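Cellulase (PDB 6UI3) probably hydrolyses internal beta-1,4-glycosidic bonds of cellulose and related plant polysaccharides, this chain being the family 5 glycoside hydrolase domain of a longer protein. Local coordinates at residues 85-96 with 134-145. Sequence-based numbering, arbitrary orientation. Where two conformers were deposited one is given.
Sequences MARVETVVNYAL and IANHFKDYSDKL
Two neighbouring helices on the outside of the family 5 (beta/alpha)8 barrel, 82-96 and 120-137, meet here around Glu89, together with the turns that lead from the second helix into barrel strand 145-148. Glu89 reaches across with CG anti to its own N (chi1 178°) and an extended chain, and its carboxylate bridges two rings. His137 NE2 donates to Glu89 OE1 at 2.8 Å; the bond is nearly straight (165°) and lies close to the imidazole plane, but meets the oxygen from above the carboxylate plane. Tyr141 OH donates to the anti lone pair of Glu89 OE2 at 2.5 Å, a short bond, and accepts from Asn93 ND2 at 3.0 Å. Asn93 OD1 is hydrogen-bonded to Tyr5 OH.

Met85 CG sits over the imidazole face, 3.5 Å from the His137 ring centroid, as a CH-pi contact. Phe138 has His137 CD2 over one face and turns its edge to the helix, its CZ 3.7 Å from Glu89 CA, while its CD1 lies over the Tyr141 face. Leu96 CD1 meets the Tyr141 edge at CD2, 3.5 Å away, and Val92 CG1 touches Leu145 CD1 at 4.1 Å, joining the helix to the barrel wall. Glu89, with Met85 and Asn93, probably limits rotation of the imidazole and phenol hydroxyl; its carboxylate would probably raise the pKa of His137, although the bond itself requires only a proton on NE2.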
loop_
_atom_site.group_PDB
_atom_site.type_symbol
_atom_site.label_atom_id
_atom_site.label_comp_id
_atom_site.label_asym_id
_atom_site.label_seq_id
_atom_site.Cartn_x
_atom_site.Cartn_y
_atom_site.Cartn_z
ATOM N N MET A 85 16.772 -9.417 -2.476
ATOM C CA MET A 85 16.328 -8.589 -3.594
ATOM C C MET A 85 15.743 -9.457 -4.699
ATOM O O MET A 85 14.715 -9.110 -5.293
ATOM C CB MET A 85 17.498 -7.751 -4.114
ATOM C CG MET A 85 17.115 -6.742 -5.182
ATOM S SD MET A 85 16.176 -5.321 -4.578
ATOM C CE MET A 85 17.477 -4.366 -3.792
ATOM N N ALA A 86 16.382 -10.605 -4.976
ATOM C CA ALA A 86 15.909 -11.497 -6.032
ATOM C C ALA A 86 14.548 -12.086 -5.690
ATOM O O ALA A 86 13.714 -12.272 -6.578
ATOM C CB ALA A 86 16.935 -12.604 -6.288
ATOM N N ARG A 87 14.306 -12.400 -4.417
ATOM C CA ARG A 87 12.992 -12.914 -4.039
ATOM C C ARG A 87 11.914 -11.857 -4.244
ATOM O O ARG A 87 10.833 -12.149 -4.763
ATOM C CB ARG A 87 12.998 -13.412 -2.593
ATOM C CG ARG A 87 11.662 -13.977 -2.120
ATOM C CD ARG A 87 11.204 -15.166 -2.964
ATOM N NE ARG A 87 9.842 -15.548 -2.615
ATOM C CZ ARG A 87 8.995 -16.169 -3.427
ATOM N NH1 ARG A 87 9.358 -16.540 -4.651
ATOM N NH2 ARG A 87 7.754 -16.394 -3.002
ATOM N N VAL A 88 12.179 -10.623 -3.824
ATOM C CA VAL A 88 11.224 -9.542 -4.050
ATOM C C VAL A 88 10.931 -9.419 -5.541
ATOM O O VAL A 88 9.773 -9.305 -5.954
ATOM C CB VAL A 88 11.742 -8.223 -3.443
ATOM C CG1 VAL A 88 10.822 -7.087 -3.813
ATOM C CG2 VAL A 88 11.884 -8.335 -1.925
ATOM N N GLU A 89 11.983 -9.456 -6.368
ATOM C CA GLU A 89 11.811 -9.379 -7.815
ATOM C C GLU A 89 10.968 -10.536 -8.356
ATOM O O GLU A 89 10.129 -10.337 -9.238
ATOM C CB GLU A 89 13.191 -9.352 -8.466
ATOM C CG GLU A 89 13.164 -9.319 -9.979
ATOM C CD GLU A 89 14.542 -9.174 -10.601
ATOM O OE1 GLU A 89 15.531 -9.586 -9.965
ATOM O OE2 GLU A 89 14.631 -8.648 -11.733
ATOM N N THR A 90 11.181 -11.752 -7.845
ATOM C CA THR A 90 10.382 -12.897 -8.279
ATOM C C THR A 90 8.904 -12.669 -7.994
ATOM O O THR A 90 8.047 -12.952 -8.844
ATOM C CB THR A 90 10.897 -14.169 -7.596
ATOM O OG1 THR A 90 12.260 -14.398 -7.986
ATOM C CG2 THR A 90 10.053 -15.377 -7.956
ATOM N N VAL A 91 8.589 -12.154 -6.803
ATOM C CA VAL A 91 7.193 -11.888 -6.447
ATOM C C VAL A 91 6.614 -10.747 -7.281
ATOM O O VAL A 91 5.474 -10.838 -7.753
ATOM C CB VAL A 91 7.073 -11.654 -4.930
ATOM C CG1 VAL A 91 5.653 -11.263 -4.562
ATOM C CG2 VAL A 91 7.504 -12.888 -4.157
ATOM N N VAL A 92 7.385 -9.676 -7.505
ATOM C CA VAL A 92 6.958 -8.622 -8.427
ATOM C C VAL A 92 6.539 -9.241 -9.752
ATOM O O VAL A 92 5.500 -8.891 -10.328
ATOM C CB VAL A 92 8.074 -7.579 -8.622
ATOM C CG1 VAL A 92 7.819 -6.689 -9.837
ATOM C CG2 VAL A 92 8.206 -6.716 -7.369
ATOM N N ASN A 93 7.355 -10.170 -10.255
ATOM C CA ASN A 93 7.082 -10.770 -11.553
ATOM C C ASN A 93 5.891 -11.714 -11.552
ATOM O O ASN A 93 5.329 -11.948 -12.623
ATOM C CB ASN A 93 8.359 -11.389 -12.097
ATOM C CG ASN A 93 9.253 -10.350 -12.732
ATOM O OD1 ASN A 93 8.817 -9.615 -13.611
ATOM N ND2 ASN A 93 10.490 -10.281 -12.305
ATOM N N TYR A 94 5.470 -12.249 -10.404
ATOM C CA TYR A 94 4.202 -12.971 -10.384
ATOM C C TYR A 94 3.062 -12.047 -10.803
ATOM O O TYR A 94 2.114 -12.470 -11.476
ATOM C CB TYR A 94 3.894 -13.522 -8.992
ATOM C CG TYR A 94 4.835 -14.567 -8.422
ATOM C CD1 TYR A 94 5.648 -15.349 -9.230
ATOM C CD2 TYR A 94 4.886 -14.782 -7.045
ATOM C CE1 TYR A 94 6.503 -16.311 -8.674
ATOM C CE2 TYR A 94 5.729 -15.728 -6.485
ATOM C CZ TYR A 94 6.535 -16.482 -7.299
ATOM O OH TYR A 94 7.381 -17.432 -6.751
ATOM N N ALA A 95 3.134 -10.776 -10.384
ATOM C CA ALA A 95 2.132 -9.787 -10.763
ATOM C C ALA A 95 2.342 -9.313 -12.192
ATOM O O ALA A 95 1.406 -9.300 -12.993
ATOM C CB ALA A 95 2.190 -8.591 -9.813
ATOM N N LEU A 96 3.570 -8.935 -12.535
ATOM C CA LEU A 96 3.791 -8.359 -13.851
ATOM C C LEU A 96 3.540 -9.374 -14.964
ATOM O O LEU A 96 3.102 -8.990 -16.054
ATOM C CB LEU A 96 5.205 -7.793 -13.970
ATOM C CG LEU A 96 5.583 -6.642 -13.043
ATOM C CD1 LEU A 96 7.009 -6.180 -13.297
ATOM C CD2 LEU A 96 4.604 -5.477 -13.175
ATOM N N ILE A 134 17.063 -0.361 -4.421
ATOM C CA ILE A 134 15.830 -0.884 -5.014
ATOM C C ILE A 134 15.634 -0.287 -6.401
ATOM O O ILE A 134 15.374 -0.995 -7.381
ATOM C CB ILE A 134 14.605 -0.610 -4.115
ATOM C CG1 ILE A 134 14.770 -1.235 -2.730
ATOM C CG2 ILE A 134 13.319 -1.130 -4.792
ATOM C CD1 ILE A 134 13.754 -0.755 -1.725
ATOM N N ALA A 135 15.734 1.036 -6.488
ATOM C CA ALA A 135 15.546 1.723 -7.759
ATOM C C ALA A 135 16.544 1.227 -8.799
ATOM O O ALA A 135 16.173 0.938 -9.943
ATOM C CB ALA A 135 15.643 3.233 -7.539
ATOM N N ASN A 136 17.823 1.126 -8.427
ATOM C CA ASN A 136 18.807 0.674 -9.403
ATOM C C ASN A 136 18.484 -0.735 -9.887
ATOM O O ASN A 136 18.618 -1.037 -11.078
ATOM C CB ASN A 136 20.230 0.683 -8.836
ATOM C CG ASN A 136 20.883 2.035 -8.881
ATOM O OD1 ASN A 136 21.791 2.306 -8.102
ATOM N ND2 ASN A 136 20.480 2.862 -9.821
ATOM N N HIS A 137 18.061 -1.613 -8.972
ATOM C CA HIS A 137 17.777 -2.992 -9.353
ATOM C C HIS A 137 16.660 -3.064 -10.389
ATOM O O HIS A 137 16.703 -3.892 -11.312
ATOM C CB HIS A 137 17.386 -3.814 -8.125
ATOM C CG HIS A 137 17.338 -5.278 -8.405
ATOM N ND1 HIS A 137 18.482 -6.035 -8.477
ATOM C CD2 HIS A 137 16.310 -6.115 -8.680
ATOM C CE1 HIS A 137 18.163 -7.284 -8.777
ATOM N NE2 HIS A 137 16.852 -7.360 -8.901
ATOM N N PHE A 138 15.643 -2.222 -10.239
ATOM C CA PHE A 138 14.438 -2.284 -11.052
ATOM C C PHE A 138 14.359 -1.166 -12.098
ATOM O O PHE A 138 13.277 -0.919 -12.644
ATOM C CB PHE A 138 13.203 -2.215 -10.144
ATOM C CG PHE A 138 12.967 -3.434 -9.278
ATOM C CD1 PHE A 138 12.331 -4.548 -9.809
ATOM C CD2 PHE A 138 13.335 -3.458 -7.936
ATOM C CE1 PHE A 138 12.079 -5.669 -9.040
ATOM C CE2 PHE A 138 13.088 -4.584 -7.148
ATOM C CZ PHE A 138 12.452 -5.697 -7.702
ATOM N N LYS A 139 15.477 -0.517 -12.446
ATOM C CA LYS A 139 15.366 0.729 -13.203
ATOM C C LYS A 139 14.815 0.529 -14.614
ATOM O O LYS A 139 14.237 1.470 -15.172
ATOM C CB LYS A 139 16.688 1.511 -13.241
ATOM C CG LYS A 139 17.824 0.857 -13.987
ATOM C CD LYS A 139 19.056 1.761 -13.998
ATOM C CE LYS A 139 20.276 1.034 -14.530
ATOM N NZ LYS A 139 21.492 1.879 -14.432
ATOM N N ASP A 140 14.980 -0.649 -15.215
ATOM C CA ASP A 140 14.438 -0.856 -16.564
ATOM C C ASP A 140 13.028 -1.449 -16.566
ATOM O O ASP A 140 12.473 -1.699 -17.643
ATOM C CB ASP A 140 15.410 -1.660 -17.458
ATOM C CG ASP A 140 15.397 -3.160 -17.205
ATOM O OD1 ASP A 140 14.619 -3.652 -16.375
ATOM O OD2 ASP A 140 16.179 -3.874 -17.886
ATOM N N TYR A 141 12.440 -1.697 -15.398
ATOM C CA TYR A 141 11.132 -2.334 -15.320
ATOM C C TYR A 141 10.035 -1.413 -15.842
ATOM O O TYR A 141 10.120 -0.182 -15.755
ATOM C CB TYR A 141 10.846 -2.734 -13.866
ATOM C CG TYR A 141 11.289 -4.136 -13.547
ATOM C CD1 TYR A 141 12.637 -4.491 -13.542
ATOM C CD2 TYR A 141 10.352 -5.122 -13.296
ATOM C CE1 TYR A 141 13.027 -5.789 -13.297
ATOM C CE2 TYR A 141 10.720 -6.408 -13.040
ATOM C CZ TYR A 141 12.057 -6.755 -13.045
ATOM O OH TYR A 141 12.408 -8.071 -12.818
ATOM N N SER A 142 8.986 -2.039 -16.378
ATOM C CA SER A 142 7.859 -1.330 -16.959
ATOM C C SER A 142 7.156 -0.435 -15.937
ATOM O O SER A 142 7.347 -0.530 -14.720
ATOM C CB SER A 142 6.833 -2.327 -17.482
ATOM O OG SER A 142 6.069 -2.861 -16.405
ATOM N N ASP A 143 6.284 0.423 -16.474
ATOM C CA ASP A 143 5.481 1.357 -15.701
ATOM C C ASP A 143 4.420 0.686 -14.847
ATOM O O ASP A 143 3.744 1.382 -14.085
ATOM C CB ASP A 143 4.853 2.429 -16.610
ATOM C CG ASP A 143 3.914 1.871 -17.663
ATOM O OD1 ASP A 143 3.462 0.713 -17.562
ATOM O OD2 ASP A 143 3.605 2.617 -18.621
ATOM N N LYS A 144 4.270 -0.630 -14.915
ATOM C CA LYS A 144 3.369 -1.306 -13.989
ATOM C C LYS A 144 4.007 -1.564 -12.631
ATOM O O LYS A 144 3.292 -1.924 -11.694
ATOM C CB LYS A 144 2.795 -2.567 -14.617
ATOM C CG LYS A 144 1.773 -2.215 -15.706
ATOM C CD LYS A 144 0.725 -3.281 -15.886
ATOM C CE LYS A 144 -0.331 -2.849 -16.885
ATOM N NZ LYS A 144 0.220 -2.800 -18.257
ATOM N N LEU A 145 5.307 -1.335 -12.484
ATOM C CA LEU A 145 5.965 -1.333 -11.184
ATOM C C LEU A 145 5.945 0.081 -10.611
ATOM O O LEU A 145 6.425 1.025 -11.244
ATOM C CB LEU A 145 7.401 -1.830 -11.318
ATOM C CG LEU A 145 8.247 -1.783 -10.035
ATOM C CD1 LEU A 145 7.673 -2.674 -8.958
ATOM C CD2 LEU A 145 9.673 -2.197 -10.356
#